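Local coordinates for putative uncharacterized protein (PDB 4EC6) that is of unknown function but, as a VirB8-like TraM protein, probably takes part in type IV secretion during conjugative plasmid transfer, at residues K56-L65 against F138-V149. Numbering follows the deposited sequence.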
loop_
_atom_site.group_PDB
_atom_site.type_symbol
_atom_site.label_atom_id
_atom_site.label_comp_id
_atom_site.label_asym_id
_atom_site.label_seq_id
_atom_site.Cartn_x
_atom_site.Cartn_y
_atom_site.Cartn_z
ATOM N N LYS A 56 -5.844 -6.832 7.606
ATOM C CA LYS A 56 -6.801 -7.652 6.932
ATOM C C LYS A 56 -8.038 -6.888 6.540
ATOM O O LYS A 56 -8.481 -7.084 5.421
ATOM C CB LYS A 56 -7.148 -8.897 7.740
ATOM C CG LYS A 56 -5.960 -9.799 8.041
ATOM C CD LYS A 56 -6.471 -11.186 8.421
ATOM C CE LYS A 56 -5.325 -12.144 8.747
ATOM N NZ LYS A 56 -5.135 -12.071 10.221
ATOM N N ILE A 57 -8.568 -5.991 7.378
ATOM C CA ILE A 57 -9.754 -5.213 6.946
ATOM C C ILE A 57 -9.387 -4.339 5.764
ATOM O O ILE A 57 -10.135 -4.231 4.776
ATOM C CB ILE A 57 -10.331 -4.210 7.970
ATOM C CG1 ILE A 57 -9.980 -4.497 9.419
ATOM C CG2 ILE A 57 -11.845 -4.213 7.875
ATOM C CD1 ILE A 57 -11.075 -5.255 10.178
ATOM N N ASP A 58 -8.224 -3.703 5.876
ATOM C CA ASP A 58 -7.689 -2.846 4.842
ATOM C C ASP A 58 -7.642 -3.544 3.490
ATOM O O ASP A 58 -8.202 -3.059 2.523
ATOM C CB ASP A 58 -6.312 -2.409 5.331
ATOM C CG ASP A 58 -5.452 -1.721 4.288
ATOM O OD1 ASP A 58 -5.778 -1.623 3.068
ATOM O OD2 ASP A 58 -4.382 -1.275 4.746
ATOM N N THR A 59 -7.001 -4.710 3.436
ATOM C CA THR A 59 -6.888 -5.500 2.221
ATOM C C THR A 59 -8.242 -5.929 1.702
ATOM O O THR A 59 -8.534 -5.810 0.498
ATOM C CB THR A 59 -6.006 -6.732 2.482
ATOM O OG1 THR A 59 -4.673 -6.293 2.678
ATOM C CG2 THR A 59 -5.991 -7.679 1.324
ATOM N N PHE A 60 -9.085 -6.434 2.588
ATOM C CA PHE A 60 -10.442 -6.781 2.179
ATOM C C PHE A 60 -11.122 -5.572 1.494
ATOM O O PHE A 60 -11.706 -5.685 0.405
ATOM C CB PHE A 60 -11.254 -7.246 3.381
ATOM C CG PHE A 60 -12.686 -7.477 3.081
ATOM C CD1 PHE A 60 -13.112 -8.643 2.450
ATOM C CD2 PHE A 60 -13.617 -6.541 3.404
ATOM C CE1 PHE A 60 -14.452 -8.842 2.154
ATOM C CE2 PHE A 60 -14.963 -6.754 3.113
ATOM C CZ PHE A 60 -15.383 -7.901 2.504
ATOM N N GLY A 61 -11.032 -4.413 2.134
ATOM C CA GLY A 61 -11.676 -3.248 1.577
ATOM C C GLY A 61 -11.128 -2.926 0.197
ATOM O O GLY A 61 -11.874 -2.478 -0.697
ATOM N N ARG A 62 -9.841 -3.173 -0.023
ATOM C CA ARG A 62 -9.269 -2.872 -1.343
ATOM C C ARG A 62 -9.865 -3.741 -2.404
ATOM O O ARG A 62 -10.151 -3.272 -3.495
ATOM C CB ARG A 62 -7.748 -2.973 -1.335
ATOM C CG ARG A 62 -7.084 -1.743 -0.740
ATOM C CD ARG A 62 -5.722 -2.154 -0.227
ATOM N NE ARG A 62 -5.038 -1.079 0.494
ATOM C CZ ARG A 62 -4.417 -0.061 -0.124
ATOM N NH1 ARG A 62 -4.432 0.033 -1.452
ATOM N NH2 ARG A 62 -3.813 0.867 0.565
ATOM N N TYR A 63 -10.027 -5.031 -2.081
ATOM C CA TYR A 63 -10.550 -5.990 -3.023
ATOM C C TYR A 63 -11.983 -5.617 -3.379
ATOM O O TYR A 63 -12.301 -5.439 -4.569
ATOM C CB TYR A 63 -10.412 -7.399 -2.507
ATOM C CG TYR A 63 -9.129 -8.061 -2.949
ATOM C CD1 TYR A 63 -9.026 -8.710 -4.193
ATOM C CD2 TYR A 63 -8.015 -7.989 -2.161
ATOM C CE1 TYR A 63 -7.840 -9.296 -4.596
ATOM C CE2 TYR A 63 -6.827 -8.542 -2.553
ATOM C CZ TYR A 63 -6.733 -9.203 -3.754
ATOM O OH TYR A 63 -5.504 -9.752 -4.072
ATOM N N PHE A 64 -12.800 -5.369 -2.364
ATOM C CA PHE A 64 -14.133 -4.832 -2.588
ATOM C C PHE A 64 -14.111 -3.583 -3.466
ATOM O O PHE A 64 -14.939 -3.493 -4.364
ATOM C CB PHE A 64 -14.853 -4.546 -1.261
ATOM C CG PHE A 64 -16.139 -3.742 -1.400
ATOM C CD1 PHE A 64 -17.286 -4.313 -1.932
ATOM C CD2 PHE A 64 -16.203 -2.422 -0.949
ATOM C CE1 PHE A 64 -18.462 -3.591 -2.026
ATOM C CE2 PHE A 64 -17.361 -1.695 -1.063
ATOM C CZ PHE A 64 -18.500 -2.284 -1.600
ATOM N N LEU A 65 -13.219 -2.624 -3.216
ATOM C CA LEU A 65 -13.234 -1.389 -4.032
ATOM C C LEU A 65 -12.995 -1.615 -5.545
ATOM O O LEU A 65 -13.555 -0.943 -6.403
ATOM C CB LEU A 65 -12.263 -0.349 -3.479
ATOM C CG LEU A 65 -12.750 0.326 -2.207
ATOM C CD1 LEU A 65 -11.669 1.130 -1.505
ATOM C CD2 LEU A 65 -13.888 1.238 -2.564
ATOM N N PHE A 138 -17.399 3.031 4.430
ATOM C CA PHE A 138 -18.379 1.974 4.483
ATOM C C PHE A 138 -18.092 1.086 5.701
ATOM O O PHE A 138 -16.993 1.093 6.242
ATOM C CB PHE A 138 -18.408 1.184 3.191
ATOM C CG PHE A 138 -17.107 0.535 2.813
ATOM C CD1 PHE A 138 -16.830 -0.785 3.200
ATOM C CD2 PHE A 138 -16.180 1.195 1.992
ATOM C CE1 PHE A 138 -15.650 -1.405 2.820
ATOM C CE2 PHE A 138 -14.990 0.554 1.605
ATOM C CZ PHE A 138 -14.719 -0.736 2.014
ATOM N N GLU A 139 -19.073 0.338 6.157
ATOM C CA GLU A 139 -18.808 -0.582 7.282
ATOM C C GLU A 139 -18.576 -2.028 6.871
ATOM O O GLU A 139 -18.953 -2.440 5.799
ATOM C CB GLU A 139 -19.875 -0.440 8.340
ATOM C CG GLU A 139 -19.967 1.002 8.714
ATOM C CD GLU A 139 -21.108 1.284 9.652
ATOM O OE1 GLU A 139 -21.599 0.316 10.319
ATOM O OE2 GLU A 139 -21.511 2.485 9.703
ATOM N N VAL A 140 -17.978 -2.787 7.758
ATOM C CA VAL A 140 -17.442 -4.118 7.454
ATOM C C VAL A 140 -17.607 -4.930 8.726
ATOM O O VAL A 140 -17.458 -4.385 9.787
ATOM C CB VAL A 140 -15.956 -3.976 7.110
ATOM C CG1 VAL A 140 -15.189 -5.266 7.285
ATOM C CG2 VAL A 140 -15.853 -3.531 5.674
ATOM N N GLU A 141 -18.001 -6.191 8.626
ATOM C CA GLU A 141 -18.191 -7.049 9.796
ATOM C C GLU A 141 -17.491 -8.364 9.569
ATOM O O GLU A 141 -17.370 -8.828 8.429
ATOM C CB GLU A 141 -19.661 -7.251 10.119
ATOM C CG GLU A 141 -20.331 -6.002 10.681
ATOM C CD GLU A 141 -21.855 -6.143 10.761
ATOM O OE1 GLU A 141 -22.366 -7.295 10.757
ATOM O OE2 GLU A 141 -22.558 -5.094 10.792
ATOM N N PRO A 142 -16.932 -8.936 10.639
ATOM C CA PRO A 142 -16.215 -10.182 10.388
ATOM C C PRO A 142 -17.233 -11.292 10.253
ATOM O O PRO A 142 -18.357 -11.156 10.712
ATOM C CB PRO A 142 -15.381 -10.371 11.655
ATOM C CG PRO A 142 -16.117 -9.613 12.730
ATOM C CD PRO A 142 -16.718 -8.423 12.013
ATOM N N THR A 143 -16.837 -12.353 9.582
ATOM C CA THR A 143 -17.633 -13.551 9.453
ATOM C C THR A 143 -16.693 -14.613 9.947
ATOM O O THR A 143 -15.493 -14.361 10.003
ATOM C CB THR A 143 -18.071 -13.793 7.986
ATOM O OG1 THR A 143 -16.934 -13.811 7.109
ATOM C CG2 THR A 143 -18.959 -12.692 7.569
ATOM N N LYS A 144 -17.181 -15.787 10.337
ATOM C CA LYS A 144 -16.254 -16.726 11.002
ATOM C C LYS A 144 -15.031 -16.925 10.097
ATOM O O LYS A 144 -13.897 -17.002 10.575
ATOM C CB LYS A 144 -16.916 -18.050 11.422
ATOM C CG LYS A 144 -17.414 -18.938 10.285
ATOM C CD LYS A 144 -17.208 -20.419 10.597
ATOM C CE LYS A 144 -18.230 -20.966 11.591
ATOM N NZ LYS A 144 -17.739 -22.242 12.188
ATOM N N ASN A 145 -15.300 -16.892 8.788
ATOM C CA ASN A 145 -14.325 -17.161 7.736
ATOM C C ASN A 145 -13.578 -15.953 7.173
ATOM O O ASN A 145 -12.532 -16.133 6.600
ATOM C CB ASN A 145 -15.012 -17.858 6.557
ATOM C CG ASN A 145 -15.946 -18.982 6.980
ATOM O OD1 ASN A 145 -15.534 -19.941 7.652
ATOM N ND2 ASN A 145 -17.212 -18.879 6.568
ATOM N N GLY A 146 -14.141 -14.749 7.306
ATOM C CA GLY A 146 -13.594 -13.501 6.719
ATOM C C GLY A 146 -14.356 -12.211 7.055
ATOM O O GLY A 146 -14.423 -11.780 8.222
ATOM N N PHE A 147 -14.917 -11.570 6.020
ATOM C CA PHE A 147 -15.492 -10.214 6.163
ATOM C C PHE A 147 -16.638 -9.976 5.220
ATOM O O PHE A 147 -16.692 -10.582 4.158
ATOM C CB PHE A 147 -14.435 -9.167 5.878
ATOM C CG PHE A 147 -13.217 -9.316 6.717
ATOM C CD1 PHE A 147 -13.208 -8.860 8.016
ATOM C CD2 PHE A 147 -12.076 -9.941 6.199
ATOM C CE1 PHE A 147 -12.079 -9.004 8.801
ATOM C CE2 PHE A 147 -10.939 -10.110 6.981
ATOM C CZ PHE A 147 -10.938 -9.639 8.287
ATOM N N LEU A 148 -17.553 -9.092 5.607
ATOM C CA LEU A 148 -18.561 -8.626 4.675
ATOM C C LEU A 148 -18.768 -7.107 4.841
ATOM O O LEU A 148 -18.658 -6.590 5.965
ATOM C CB LEU A 148 -19.854 -9.368 4.878
ATOM C CG LEU A 148 -19.966 -10.849 4.500
ATOM C CD1 LEU A 148 -21.153 -11.523 5.173
ATOM C CD2 LEU A 148 -20.052 -10.987 2.991
ATOM N N VAL A 149 -18.996 -6.405 3.721
ATOM C CA VAL A 149 -19.435 -5.016 3.733
ATOM C C VAL A 149 -20.913 -4.980 4.197
ATOM O O VAL A 149 -21.711 -5.801 3.743
ATOM C CB VAL A 149 -19.337 -4.387 2.310
ATOM C CG1 VAL A 149 -19.985 -3.020 2.262
ATOM C CG2 VAL A 149 -17.895 -4.325 1.822
#
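The shortest polar bond, R62 NE to D58 OD1 at 2.7 Å, stays within helix 56-65; no hydrogen bond crosses to the hairpin, where F60 and F64 meet F147, V149 and F138 through apolar side-chain contacts. D58 OD1 accepts through its syn lone pair and lies close to the guanidinium plane of R62. F60 and F64, one turn apart, both hold CG anti to the backbone N (chi1 174° in F60), which turns both rings toward the hairpin, where each takes one strand carbon over the centre of a face. F147 CB stands 3.5 Å from the F60 centroid, only 1° off the ring normal, and V149 CG2 lies 3.6 Å from that of F64. The F60 ring also rests against the F147 carbonyl (F60 CZ to F147 O 3.4 Å). F64 turns its edge to the face of F138, with centroids 5.1 Å apart and planes at 59°. G61, lacking a side chain, lets F138 CZ come within 4.0 Å of its CA, at the ring edge. I57 CG2 meets V140 CG1 at 3.6 Å. E141 and L148 pair through both N-H...O bonds. F160 of the second subunit, another copy, meets F60 edge-to-face. About 500 Å² is buried, joining the first helix of this C-terminal domain to the last two strands of the antiparallel sheet, the helix-on-sheet packing of NTF2-like, VirB8-type domains.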